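Local structure of aminoacyl-tRNA synthetase (Cryptosporidium parvum, 5F9Z) at residues Ile23-Phe26 with Ala27-Tyr30; Gly281-Ile284 with Met285-Asp289. The protein probably attaches proline to its cognate tRNA at the expense of ATP, as a class II prolyl-tRNA synthetase, and binds the inhibitor halofuginone together with an ATP analogue. All coordinates share one frame; numbering follows the deposited sequence.

Interaction 1. Residues Ile23-Phe26 with Ala27-Tyr30; sequences ITSF and ADWY
The carbonyl oxygen of F26 takes the amide hydrogen of Y30, N to O 2.8 Å, and that of S25 takes the amide hydrogen of W29, N to O 2.9 Å. These two bonds form the first turn of helix 26-36, with S25 at its N-cap. An N-cap residue commonly offers its side chain to the unpaired amides of the first turn, but S25 OG makes no direct capping bond. With OG anti to the backbone N (chi1 -172°), the hydroxyl lies 3.3 Å from D28 CB and hydrogen-bonds to two waters. One of them, 2.7 Å from S25 OG, accepts from D28 N at 2.9 Å, so a water bridges S25 OG and D28 N in place of a direct bond. The other, 2.8 Å from S25 OG, donates to D28 OD2. D28 OD1 bonds to Q32 NE2 one turn on, while OD2 is held by the water it shares with S25.

The inner side of the turn is aromatic. F26 and W29 present their rings with planes 30° apart but slid past one another, so they barely overlap. Beyond them, F26 rests on M285 of helix 278-287, while the Y30 hydroxyl bonds to the carbonyl oxygen of P162. The polar, water-linked side of the turn is thus separated from a buried one, where F26 CE1 lies 4.0 Å from W29 CZ3.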
loop_
_atom_site.group_PDB
_atom_site.type_symbol
_atom_site.label_atom_id
_atom_site.label_comp_id
_atom_site.label_asym_id
_atom_site.label_seq_id
_atom_site.Cartn_x
_atom_site.Cartn_y
_atom_site.Cartn_z
ATOM N N ILE A 23 -17.680 5.969 -8.435
ATOM C CA ILE A 23 -18.561 5.563 -7.345
ATOM C C ILE A 23 -19.556 4.506 -7.810
ATOM O O ILE A 23 -19.732 3.471 -7.155
ATOM C CB ILE A 23 -19.273 6.792 -6.748
ATOM C CG1 ILE A 23 -18.300 7.597 -5.882
ATOM C CG2 ILE A 23 -20.492 6.370 -5.943
ATOM C CD1 ILE A 23 -18.954 8.719 -5.100
ATOM N N THR A 24 -20.217 4.738 -8.945
ATOM C CA THR A 24 -21.274 3.836 -9.387
ATOM C C THR A 24 -20.755 2.633 -10.165
ATOM O O THR A 24 -21.443 1.607 -10.220
ATOM C CB THR A 24 -22.297 4.590 -10.239
ATOM O OG1 THR A 24 -21.642 5.174 -11.370
ATOM C CG2 THR A 24 -22.966 5.687 -9.423
ATOM N N SER A 25 -19.563 2.726 -10.771
ATOM C CA SER A 25 -18.975 1.628 -11.533
ATOM C C SER A 25 -17.494 1.528 -11.153
ATOM O O SER A 25 -16.595 1.789 -11.952
ATOM C CB SER A 25 -19.162 1.829 -13.039
ATOM O OG SER A 25 -18.758 0.681 -13.763
ATOM N N PHE A 26 -17.241 1.124 -9.906
ATOM C CA PHE A 26 -15.887 1.169 -9.362
ATOM C C PHE A 26 -14.963 0.175 -10.053
ATOM O O PHE A 26 -13.818 0.511 -10.380
ATOM C CB PHE A 26 -15.922 0.909 -7.856
ATOM C CG PHE A 26 -14.577 0.999 -7.196
ATOM C CD1 PHE A 26 -14.065 2.223 -6.804
ATOM C CD2 PHE A 26 -13.825 -0.141 -6.963
ATOM C CE1 PHE A 26 -12.831 2.312 -6.192
ATOM C CE2 PHE A 26 -12.588 -0.059 -6.353
ATOM C CZ PHE A 26 -12.090 1.169 -5.967
ATOM N N ALA A 27 -15.432 -1.057 -10.269
ATOM C CA ALA A 27 -14.580 -2.073 -10.880
ATOM C C ALA A 27 -14.143 -1.660 -12.279
ATOM O O ALA A 27 -12.966 -1.797 -12.636
ATOM C CB ALA A 27 -15.308 -3.417 -10.919
ATOM N N ASP A 28 -15.075 -1.148 -13.085
ATOM C CA ASP A 28 -14.719 -0.686 -14.421
ATOM C C ASP A 28 -13.854 0.567 -14.357
ATOM O O ASP A 28 -12.954 0.750 -15.185
ATOM C CB ASP A 28 -15.983 -0.434 -15.242
ATOM C CG ASP A 28 -15.687 -0.135 -16.697
ATOM O OD1 ASP A 28 -14.599 -0.520 -17.176
ATOM O OD2 ASP A 28 -16.544 0.480 -17.366
ATOM N N TRP A 29 -14.109 1.441 -13.378
ATOM C CA TRP A 29 -13.265 2.619 -13.203
ATOM C C TRP A 29 -11.834 2.224 -12.868
ATOM O O TRP A 29 -10.880 2.786 -13.420
ATOM C CB TRP A 29 -13.839 3.521 -12.108
ATOM C CG TRP A 29 -12.931 4.656 -11.728
ATOM C CD1 TRP A 29 -12.908 5.906 -12.275
ATOM C CD2 TRP A 29 -11.915 4.645 -10.716
ATOM N NE1 TRP A 29 -11.943 6.672 -11.668
ATOM C CE2 TRP A 29 -11.317 5.921 -10.708
ATOM C CE3 TRP A 29 -11.451 3.679 -9.817
ATOM C CZ2 TRP A 29 -10.281 6.255 -9.839
ATOM C CZ3 TRP A 29 -10.420 4.013 -8.955
ATOM C CH2 TRP A 29 -9.848 5.289 -8.972
ATOM N N TYR A 30 -11.664 1.257 -11.964
ATOM C CA TYR A 30 -10.325 0.842 -11.560
ATOM C C TYR A 30 -9.563 0.228 -12.726
ATOM O O TYR A 30 -8.364 0.478 -12.893
ATOM C CB TYR A 30 -10.420 -0.142 -10.392
ATOM C CG TYR A 30 -9.090 -0.537 -9.794
ATOM C CD1 TYR A 30 -8.243 0.416 -9.245
ATOM C CD2 TYR A 30 -8.692 -1.868 -9.757
ATOM C CE1 TYR A 30 -7.028 0.059 -8.690
ATOM C CE2 TYR A 30 -7.480 -2.236 -9.203
ATOM C CZ TYR A 30 -6.652 -1.268 -8.671
ATOM O OH TYR A 30 -5.445 -1.629 -8.118
HETATM O O HOH W 1 -19.089 0.679 -16.522
HETATM O O HOH W 2 -17.859 -1.456 -12.340
#

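Interaction 2. Residues Gly281-Ile284 with Met285-Asp289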
loop_
_atom_site.group_PDB
_atom_site.type_symbol
_atom_site.label_atom_id
_atom_site.label_comp_id
_atom_site.label_asym_id
_atom_site.label_seq_id
_atom_site.Cartn_x
_atom_site.Cartn_y
_atom_site.Cartn_z
ATOM N N GLY A 281 -2.114 -0.246 -5.228
ATOM C CA GLY A 281 -3.536 -0.291 -5.528
ATOM C C GLY A 281 -4.371 0.511 -4.548
ATOM O O GLY A 281 -5.295 1.225 -4.945
ATOM N N VAL A 282 -4.057 0.405 -3.255
ATOM C CA VAL A 282 -4.774 1.184 -2.248
ATOM C C VAL A 282 -4.579 2.674 -2.496
ATOM O O VAL A 282 -5.514 3.472 -2.353
ATOM C CB VAL A 282 -4.318 0.781 -0.834
ATOM C CG1 VAL A 282 -5.101 1.553 0.220
ATOM C CG2 VAL A 282 -4.473 -0.718 -0.630
ATOM N N MET A 283 -3.364 3.071 -2.882
ATOM C CA MET A 283 -3.098 4.474 -3.176
ATOM C C MET A 283 -3.864 4.936 -4.411
ATOM O O MET A 283 -4.371 6.063 -4.446
ATOM C CB MET A 283 -1.593 4.689 -3.350
ATOM C CG MET A 283 -1.183 6.103 -3.731
ATOM S SD MET A 283 -1.128 6.359 -5.515
ATOM C CE MET A 283 0.006 5.063 -6.004
ATOM N N ILE A 284 -3.958 4.079 -5.430
ATOM C CA ILE A 284 -4.697 4.432 -6.643
ATOM C C ILE A 284 -6.171 4.642 -6.322
ATOM O O ILE A 284 -6.776 5.646 -6.718
ATOM C CB ILE A 284 -4.508 3.349 -7.720
ATOM C CG1 ILE A 284 -3.052 3.292 -8.180
ATOM C CG2 ILE A 284 -5.432 3.605 -8.901
ATOM C CD1 ILE A 284 -2.701 2.008 -8.901
ATOM N N MET A 285 -6.773 3.693 -5.600
ATOM C CA MET A 285 -8.194 3.788 -5.281
ATOM C C MET A 285 -8.493 4.980 -4.385
ATOM O O MET A 285 -9.593 5.543 -4.446
ATOM C CB MET A 285 -8.666 2.495 -4.614
ATOM C CG MET A 285 -8.505 1.254 -5.474
ATOM S SD MET A 285 -8.960 -0.250 -4.592
ATOM C CE MET A 285 -8.872 -1.456 -5.911
ATOM N N THR A 286 -7.532 5.382 -3.553
ATOM C CA THR A 286 -7.770 6.468 -2.608
ATOM C C THR A 286 -7.869 7.814 -3.319
ATOM O O THR A 286 -8.786 8.599 -3.056
ATOM C CB THR A 286 -6.659 6.499 -1.557
ATOM O OG1 THR A 286 -6.640 5.260 -0.837
ATOM C CG2 THR A 286 -6.882 7.638 -0.584
ATOM N N HIS A 287 -6.939 8.094 -4.232
ATOM C CA HIS A 287 -6.801 9.430 -4.798
ATOM C C HIS A 287 -7.392 9.580 -6.193
ATOM O O HIS A 287 -7.756 10.696 -6.575
ATOM C CB HIS A 287 -5.324 9.833 -4.845
ATOM C CG HIS A 287 -4.631 9.744 -3.521
ATOM N ND1 HIS A 287 -5.028 10.475 -2.423
ATOM C CD2 HIS A 287 -3.563 9.014 -3.121
ATOM C CE1 HIS A 287 -4.238 10.197 -1.403
ATOM N NE2 HIS A 287 -3.339 9.314 -1.799
ATOM N N GLY A 288 -7.494 8.496 -6.962
ATOM C CA GLY A 288 -7.943 8.616 -8.338
ATOM C C GLY A 288 -9.353 9.167 -8.438
ATOM O O GLY A 288 -10.191 8.962 -7.558
ATOM N N ASP A 289 -9.611 9.880 -9.529
ATOM C CA ASP A 289 -10.921 10.473 -9.772
ATOM C C ASP A 289 -11.424 10.009 -11.138
ATOM O O ASP A 289 -10.933 9.036 -11.723
ATOM C CB ASP A 289 -10.857 12.004 -9.647
ATOM C CG ASP A 289 -9.791 12.632 -10.535
ATOM O OD1 ASP A 289 -9.551 12.130 -11.653
ATOM O OD2 ASP A 289 -9.194 13.643 -10.110
#
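V282 O is gripped twice by T286, through the hydroxyl (OG1 to O 2.6 Å) and through the backbone amide (N to O 3.0 Å). The donors reach the oxygen from opposite faces of its carbonyl plane, and the amide bond is noticeably bent, with 137° at the hydrogen. T286 OG1 stands anti to the carbonyl carbon and beside the backbone N (chi1 -61°), from where it reaches the carbonyl four residues earlier. This is a worked case of a buried helical threonine satisfied within its own helix, 278-287.

The neighbouring bonds carry the helix to its end: M285 N to G281 O is nearly straight at 170°, H287 N to M283 O is longer at 3.3 Å, and G288 N closes on I284 O just as G288 leaves helical geometry. Around this backbone, H287 crosses M283 at about a right angle. M283 CG meets the edge of the imidazole in its plane, 3.8 Å from H287 CD2, and the sulfur also lies toward that edge, while T286 CG2 sits over one face near the rim. H287 NE2 is anchored outside, on L203 O, and both H287 and T286 touch A412 of helix 393-417. The threonine therefore turns its hydroxyl inward to its own backbone and its methyl to the histidine, so its hydroxyl proton is used within the helix and the side chain can be buried.

In the fold
Interactions 1 and 2 show how two ends of helices far apart in sequence can be locked together: the start of helix 26-36 meets the last turns and end of helix 278-287, with centres about 12 Å apart. Interaction 1 comes first along the chain and lies nearer the periphery; interaction 2 is buried. They touch directly, W29 NE1 probably hydrogen-bonding to D289 O at 2.6 Å, with the Y30 ring packed on M285 CE and its hydroxyl oxygen against G281 CA. Helix 278-287 follows T276 and begins with R278, both of the ATP-analogue pocket, so the N-terminal helix packs against an element of the class II core close to the nucleotide.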